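Local atomic coordinates of N5-carboxyaminoimidazole ribonucleotide synthetase (Bacillus anthracis, PDB entry 3QFF), a protein that probably catalyses the ATP-dependent carboxylation of aminoimidazole ribonucleotide with bicarbonate to N5-carboxyaminoimidazole ribonucleotide, a step of purine biosynthesis. Residues 142-155 with 176-190. Sequence-based numbering, arbitrary orientation.
Sequences AIAELSYPSVLKTT and ARKLANAAECILEKW. With ADP (adenosine-5'-diphosphate), chain C.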
loop_
_atom_site.group_PDB
_atom_site.type_symbol
_atom_site.label_atom_id
_atom_site.label_comp_id
_atom_site.label_asym_id
_atom_site.label_seq_id
_atom_site.Cartn_x
_atom_site.Cartn_y
_atom_site.Cartn_z
ATOM N N ALA A 142 39.285 7.371 -29.312
ATOM C CA ALA A 142 38.098 7.946 -28.669
ATOM C C ALA A 142 38.432 9.238 -27.926
ATOM O O ALA A 142 37.761 10.250 -28.116
ATOM C CB ALA A 142 37.431 6.934 -27.734
ATOM N N ILE A 143 39.469 9.201 -27.089
ATOM C CA ILE A 143 39.993 10.416 -26.437
ATOM C C ILE A 143 40.246 11.535 -27.460
ATOM O O ILE A 143 39.876 12.690 -27.231
ATOM C CB ILE A 143 41.288 10.135 -25.646
ATOM C CG1 ILE A 143 41.013 9.163 -24.493
ATOM C CG2 ILE A 143 41.884 11.441 -25.111
ATOM C CD1 ILE A 143 42.246 8.441 -23.984
ATOM N N ALA A 144 40.864 11.182 -28.586
ATOM C CA ALA A 144 41.154 12.147 -29.644
ATOM C C ALA A 144 39.883 12.790 -30.201
ATOM O O ALA A 144 39.814 14.018 -30.321
ATOM C CB ALA A 144 41.966 11.493 -30.766
ATOM N N GLU A 145 38.889 11.960 -30.528
ATOM C CA GLU A 145 37.626 12.418 -31.130
ATOM C C GLU A 145 36.761 13.236 -30.169
ATOM O O GLU A 145 36.202 14.265 -30.558
ATOM C CB GLU A 145 36.792 11.235 -31.640
ATOM C CG GLU A 145 37.270 10.570 -32.928
ATOM C CD GLU A 145 36.587 9.223 -33.159
ATOM O OE1 GLU A 145 36.810 8.290 -32.346
ATOM O OE2 GLU A 145 35.823 9.096 -34.145
ATOM N N LEU A 146 36.645 12.768 -28.925
ATOM C CA LEU A 146 35.704 13.353 -27.964
ATOM C C LEU A 146 36.319 14.414 -27.056
ATOM O O LEU A 146 35.596 15.247 -26.501
ATOM C CB LEU A 146 35.026 12.266 -27.110
ATOM C CG LEU A 146 34.232 11.131 -27.766
ATOM C CD1 LEU A 146 33.440 10.375 -26.702
ATOM C CD2 LEU A 146 33.303 11.632 -28.868
ATOM N N SER A 147 37.642 14.364 -26.903
ATOM C CA SER A 147 38.404 15.306 -26.073
ATOM C C SER A 147 38.008 15.248 -24.592
ATOM O O SER A 147 37.258 14.355 -24.173
ATOM C CB SER A 147 38.307 16.736 -26.632
ATOM O OG SER A 147 39.222 17.602 -25.979
ATOM N N TYR A 148 38.531 16.189 -23.808
ATOM C CA TYR A 148 38.241 16.274 -22.378
ATOM C C TYR A 148 37.188 17.351 -22.091
ATOM O O TYR A 148 37.103 18.349 -22.824
ATOM C CB TYR A 148 39.521 16.569 -21.588
ATOM C CG TYR A 148 40.608 15.531 -21.763
ATOM C CD1 TYR A 148 40.574 14.326 -21.056
ATOM C CD2 TYR A 148 41.676 15.756 -22.633
ATOM C CE1 TYR A 148 41.574 13.366 -21.218
ATOM C CE2 TYR A 148 42.681 14.806 -22.800
ATOM C CZ TYR A 148 42.622 13.618 -22.089
ATOM O OH TYR A 148 43.611 12.684 -22.256
ATOM N N PRO A 149 36.365 17.151 -21.041
ATOM C CA PRO A 149 36.287 15.960 -20.195
ATOM C C PRO A 149 35.421 14.831 -20.776
ATOM O O PRO A 149 34.612 15.066 -21.681
ATOM C CB PRO A 149 35.681 16.493 -18.899
ATOM C CG PRO A 149 34.876 17.660 -19.310
ATOM C CD PRO A 149 35.541 18.254 -20.512
ATOM N N SER A 150 35.613 13.621 -20.248
ATOM C CA SER A 150 34.921 12.421 -20.716
ATOM C C SER A 150 34.800 11.399 -19.603
ATOM O O SER A 150 35.417 11.541 -18.544
ATOM C CB SER A 150 35.658 11.796 -21.903
ATOM O OG SER A 150 35.482 12.568 -23.078
ATOM N N VAL A 151 33.996 10.369 -19.847
ATOM C CA VAL A 151 33.805 9.296 -18.887
ATOM C C VAL A 151 33.929 7.936 -19.582
ATOM O O VAL A 151 33.248 7.669 -20.579
ATOM C CB VAL A 151 32.431 9.397 -18.189
ATOM C CG1 VAL A 151 32.342 8.408 -17.052
ATOM C CG2 VAL A 151 32.185 10.822 -17.680
ATOM N N LEU A 152 34.811 7.092 -19.052
ATOM C CA LEU A 152 34.945 5.724 -19.517
ATOM C C LEU A 152 34.186 4.811 -18.577
ATOM O O LEU A 152 34.485 4.767 -17.393
ATOM C CB LEU A 152 36.417 5.310 -19.568
ATOM C CG LEU A 152 36.729 3.980 -20.259
ATOM C CD1 LEU A 152 36.454 4.079 -21.752
ATOM C CD2 LEU A 152 38.181 3.608 -20.003
ATOM N N LYS A 153 33.200 4.094 -19.103
ATOM C CA LYS A 153 32.418 3.153 -18.301
ATOM C C LYS A 153 32.470 1.774 -18.946
ATOM O O LYS A 153 32.572 1.674 -20.167
ATOM C CB LYS A 153 30.954 3.601 -18.193
ATOM C CG LYS A 153 30.730 5.104 -18.178
ATOM C CD LYS A 153 29.270 5.437 -17.861
ATOM C CE LYS A 153 28.954 6.867 -18.271
ATOM N NZ LYS A 153 27.489 7.097 -18.458
ATOM N N THR A 154 32.404 0.719 -18.133
ATOM C CA THR A 154 32.302 -0.640 -18.667
ATOM C C THR A 154 30.917 -0.828 -19.288
ATOM O O THR A 154 29.939 -0.274 -18.792
ATOM C CB THR A 154 32.510 -1.724 -17.587
ATOM O OG1 THR A 154 31.499 -1.599 -16.578
ATOM C CG2 THR A 154 33.889 -1.610 -16.949
ATOM N N THR A 155 30.836 -1.602 -20.367
ATOM C CA THR A 155 29.561 -1.808 -21.060
ATOM C C THR A 155 28.596 -2.695 -20.273
ATOM O O THR A 155 27.384 -2.570 -20.415
ATOM C CB THR A 155 29.745 -2.402 -22.477
ATOM O OG1 THR A 155 30.554 -3.581 -22.405
ATOM C CG2 THR A 155 30.396 -1.390 -23.418
ATOM N N ALA A 176 42.445 5.014 -16.918
ATOM C CA ALA A 176 41.502 4.617 -17.973
ATOM C C ALA A 176 41.987 3.402 -18.772
ATOM O O ALA A 176 41.214 2.469 -19.018
ATOM C CB ALA A 176 41.224 5.791 -18.901
ATOM N N ARG A 177 43.263 3.417 -19.169
ATOM C CA ARG A 177 43.884 2.278 -19.858
ATOM C C ARG A 177 43.751 1.004 -19.039
ATOM O O ARG A 177 43.475 -0.070 -19.584
ATOM C CB ARG A 177 45.360 2.543 -20.158
ATOM C CG ARG A 177 45.586 3.706 -21.079
ATOM C CD ARG A 177 46.798 3.515 -21.956
ATOM N NE ARG A 177 46.955 4.636 -22.882
ATOM C CZ ARG A 177 46.331 4.749 -24.050
ATOM N NH1 ARG A 177 46.548 5.811 -24.812
ATOM N NH2 ARG A 177 45.484 3.808 -24.458
ATOM N N LYS A 178 43.947 1.140 -17.728
ATOM C CA LYS A 178 43.804 0.036 -16.786
ATOM C C LYS A 178 42.396 -0.553 -16.884
ATOM O O LYS A 178 42.225 -1.769 -16.913
ATOM C CB LYS A 178 44.082 0.523 -15.357
ATOM C CG LYS A 178 44.121 -0.572 -14.296
ATOM C CD LYS A 178 45.558 -0.979 -13.960
ATOM C CE LYS A 178 45.583 -2.020 -12.853
ATOM N NZ LYS A 178 46.934 -2.119 -12.222
ATOM N N LEU A 179 41.397 0.325 -16.945
ATOM C CA LEU A 179 40.003 -0.095 -17.057
ATOM C C LEU A 179 39.711 -0.743 -18.407
ATOM O O LEU A 179 39.110 -1.813 -18.459
ATOM C CB LEU A 179 39.053 1.085 -16.800
ATOM C CG LEU A 179 37.553 0.788 -16.749
ATOM C CD1 LEU A 179 37.211 -0.176 -15.606
ATOM C CD2 LEU A 179 36.762 2.089 -16.626
ATOM N N ALA A 180 40.139 -0.093 -19.488
ATOM C CA ALA A 180 39.976 -0.644 -20.836
ATOM C C ALA A 180 40.705 -1.988 -20.999
ATOM O O ALA A 180 40.401 -2.768 -21.902
ATOM C CB ALA A 180 40.442 0.357 -21.878
ATOM N N ASN A 181 41.652 -2.262 -20.103
ATOM C CA ASN A 181 42.400 -3.516 -20.127
ATOM C C ASN A 181 41.632 -4.686 -19.511
ATOM O O ASN A 181 41.803 -5.835 -19.924
ATOM C CB ASN A 181 43.748 -3.341 -19.426
ATOM C CG ASN A 181 44.705 -4.462 -19.725
ATOM O OD1 ASN A 181 44.893 -5.361 -18.909
ATOM N ND2 ASN A 181 45.299 -4.432 -20.911
ATOM N N ALA A 182 40.788 -4.388 -18.525
ATOM C CA ALA A 182 40.015 -5.411 -17.812
ATOM C C ALA A 182 38.641 -5.695 -18.423
ATOM O O ALA A 182 38.087 -6.783 -18.224
ATOM C CB ALA A 182 39.857 -5.023 -16.345
ATOM N N ALA A 183 38.083 -4.724 -19.142
ATOM C CA ALA A 183 36.717 -4.849 -19.655
ATOM C C ALA A 183 36.447 -4.037 -20.911
ATOM O O ALA A 183 37.133 -3.048 -21.196
ATOM C CB ALA A 183 35.710 -4.469 -18.568
ATOM N N GLU A 184 35.443 -4.479 -21.660
ATOM C CA GLU A 184 34.879 -3.708 -22.752
ATOM C C GLU A 184 34.186 -2.482 -22.172
ATOM O O GLU A 184 33.421 -2.585 -21.202
ATOM C CB GLU A 184 33.868 -4.542 -23.534
ATOM C CG GLU A 184 33.230 -3.783 -24.698
ATOM C CD GLU A 184 32.108 -4.554 -25.366
ATOM O OE1 GLU A 184 32.330 -5.065 -26.489
ATOM O OE2 GLU A 184 31.008 -4.647 -24.767
ATOM N N CYS A 185 34.454 -1.340 -22.789
ATOM C CA CYS A 185 33.990 -0.050 -22.315
ATOM C C CYS A 185 33.321 0.816 -23.381
ATOM O O CYS A 185 33.309 0.507 -24.581
ATOM C CB CYS A 185 35.166 0.717 -21.703
ATOM S SG CYS A 185 35.798 -0.030 -20.183
ATOM N N ILE A 186 32.753 1.913 -22.903
ATOM C CA ILE A 186 32.269 2.977 -23.736
ATOM C C ILE A 186 32.878 4.267 -23.178
ATOM O O ILE A 186 33.001 4.419 -21.967
ATOM C CB ILE A 186 30.703 3.008 -23.719
ATOM C CG1 ILE A 186 30.144 3.947 -24.773
ATOM C CG2 ILE A 186 30.135 3.355 -22.326
ATOM C CD1 ILE A 186 28.613 4.023 -24.715
ATOM N N LEU A 187 33.280 5.173 -24.059
ATOM C CA LEU A 187 33.665 6.512 -23.638
ATOM C C LEU A 187 32.599 7.500 -24.085
ATOM O O LEU A 187 32.223 7.516 -25.257
ATOM C CB LEU A 187 35.023 6.918 -24.213
ATOM C CG LEU A 187 35.621 8.235 -23.677
ATOM C CD1 LEU A 187 36.377 7.980 -22.396
ATOM C CD2 LEU A 187 36.542 8.889 -24.699
ATOM N N GLU A 188 32.127 8.321 -23.146
ATOM C CA GLU A 188 31.095 9.323 -23.417
ATOM C C GLU A 188 31.607 10.739 -23.189
ATOM O O GLU A 188 32.359 10.978 -22.238
ATOM C CB GLU A 188 29.904 9.123 -22.488
ATOM C CG GLU A 188 29.202 7.782 -22.583
ATOM C CD GLU A 188 28.040 7.687 -21.607
ATOM O OE1 GLU A 188 27.556 6.563 -21.370
ATOM O OE2 GLU A 188 27.622 8.736 -21.059
ATOM N N LYS A 189 31.177 11.671 -24.037
ATOM C CA LYS A 189 31.391 13.097 -23.783
ATOM C C LYS A 189 30.755 13.497 -22.465
ATOM O O LYS A 189 29.650 13.066 -22.142
ATOM C CB LYS A 189 30.808 13.960 -24.901
ATOM C CG LYS A 189 31.832 14.609 -25.808
ATOM C CD LYS A 189 31.152 15.462 -26.869
ATOM C CE LYS A 189 32.062 15.699 -28.071
ATOM N NZ LYS A 189 31.298 15.668 -29.352
ATOM N N TRP A 190 31.475 14.310 -21.702
ATOM C CA TRP A 190 30.953 14.875 -20.468
ATOM C C TRP A 190 29.794 15.805 -20.792
ATOM O O TRP A 190 29.925 16.713 -21.616
ATOM C CB TRP A 190 32.052 15.645 -19.733
ATOM C CG TRP A 190 31.626 16.249 -18.428
ATOM C CD1 TRP A 190 31.207 17.541 -18.210
ATOM C CD2 TRP A 190 31.592 15.595 -17.154
ATOM N NE1 TRP A 190 30.908 17.721 -16.878
ATOM C CE2 TRP A 190 31.139 16.546 -16.206
ATOM C CE3 TRP A 190 31.901 14.297 -16.720
ATOM C CZ2 TRP A 190 30.979 16.237 -14.849
ATOM C CZ3 TRP A 190 31.744 13.990 -15.368
ATOM C CH2 TRP A 190 31.286 14.959 -14.449
HETATM P PB ADP C . 25.699 3.765 -13.045
HETATM O O1B ADP C . 26.786 3.219 -12.148
HETATM O O2B ADP C . 25.175 2.741 -14.029
HETATM O O3B ADP C . 24.628 4.520 -12.293
HETATM P PA ADP C . 25.837 6.117 -14.763
HETATM O O1A ADP C . 24.420 6.385 -14.298
HETATM O O2A ADP C . 26.137 5.960 -16.236
HETATM O O3A ADP C . 26.473 4.853 -13.968
HETATM O "O5'" ADP C . 26.755 7.335 -14.254
HETATM C "C5'" ADP C . 26.949 7.545 -12.857
HETATM C "C4'" ADP C . 27.026 9.039 -12.579
HETATM O "O4'" ADP C . 28.102 9.604 -13.331
HETATM C "C3'" ADP C . 25.762 9.765 -13.013
HETATM O "O3'" ADP C . 24.866 9.942 -11.912
HETATM C "C2'" ADP C . 26.261 11.088 -13.560
HETATM O "O2'" ADP C . 26.209 12.087 -12.538
HETATM C "C1'" ADP C . 27.714 10.843 -13.933
HETATM N N9 ADP C . 27.856 10.761 -15.414
HETATM C C8 ADP C . 27.786 9.634 -16.155
HETATM N N7 ADP C . 27.958 9.900 -17.474
HETATM C C5 ADP C . 28.147 11.224 -17.598
HETATM C C6 ADP C . 28.388 12.169 -18.719
HETATM N N6 ADP C . 28.465 11.735 -20.002
HETATM N N1 ADP C . 28.528 13.483 -18.409
HETATM C C2 ADP C . 28.453 13.933 -17.143
HETATM N N3 ADP C . 28.237 13.132 -16.084
HETATM C C4 ADP C . 28.082 11.791 -16.240
#
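K153 and E188, diagonal neighbours on one face of two antiparallel strands, form a salt bridge that is itself part of the ADP site. Both side chains run out extended and meet at about a right angle; K153 NZ lies 3.0 Å from E188 OE1, though the individual hydrogen bonds are weak. K153 NZ also bonds to ADP N7 and, 2.8 Å from K153 NZ, to ADP O2A, tying base to alpha-phosphate, while K117 is a second cation for E188. The adenine amino group N6 donates to E188 OE2 and, at 2.8 Å, to K189 O. The C2 edge of the adenine lies over one face of the W190 ring, C2 3.4 Å above the plane and offset toward the rim, and V151 CG2 touches the ring edge. W190 N bonds to P149 O from above the carbonyl plane, just after the cis peptide before P149.

Backbone pairs V151/E188 and K153/I186 are each doubly hydrogen-bonded. At the far end, T155 OG1 donates to the anti lone pair of E184 OE2 at 2.6 Å. On the other face, L187 CD2 meets A142 CB at 3.7 Å, and L152 CD2 meets A176 CB. This sheet is one of two between which an ATP-grasp domain holds its nucleotide: strands 150-154 and 185-189 lie in its middle, flanked by strands 164-167 and 130-133, with helices 136-146 and 173-182 packed against the face opposite ADP.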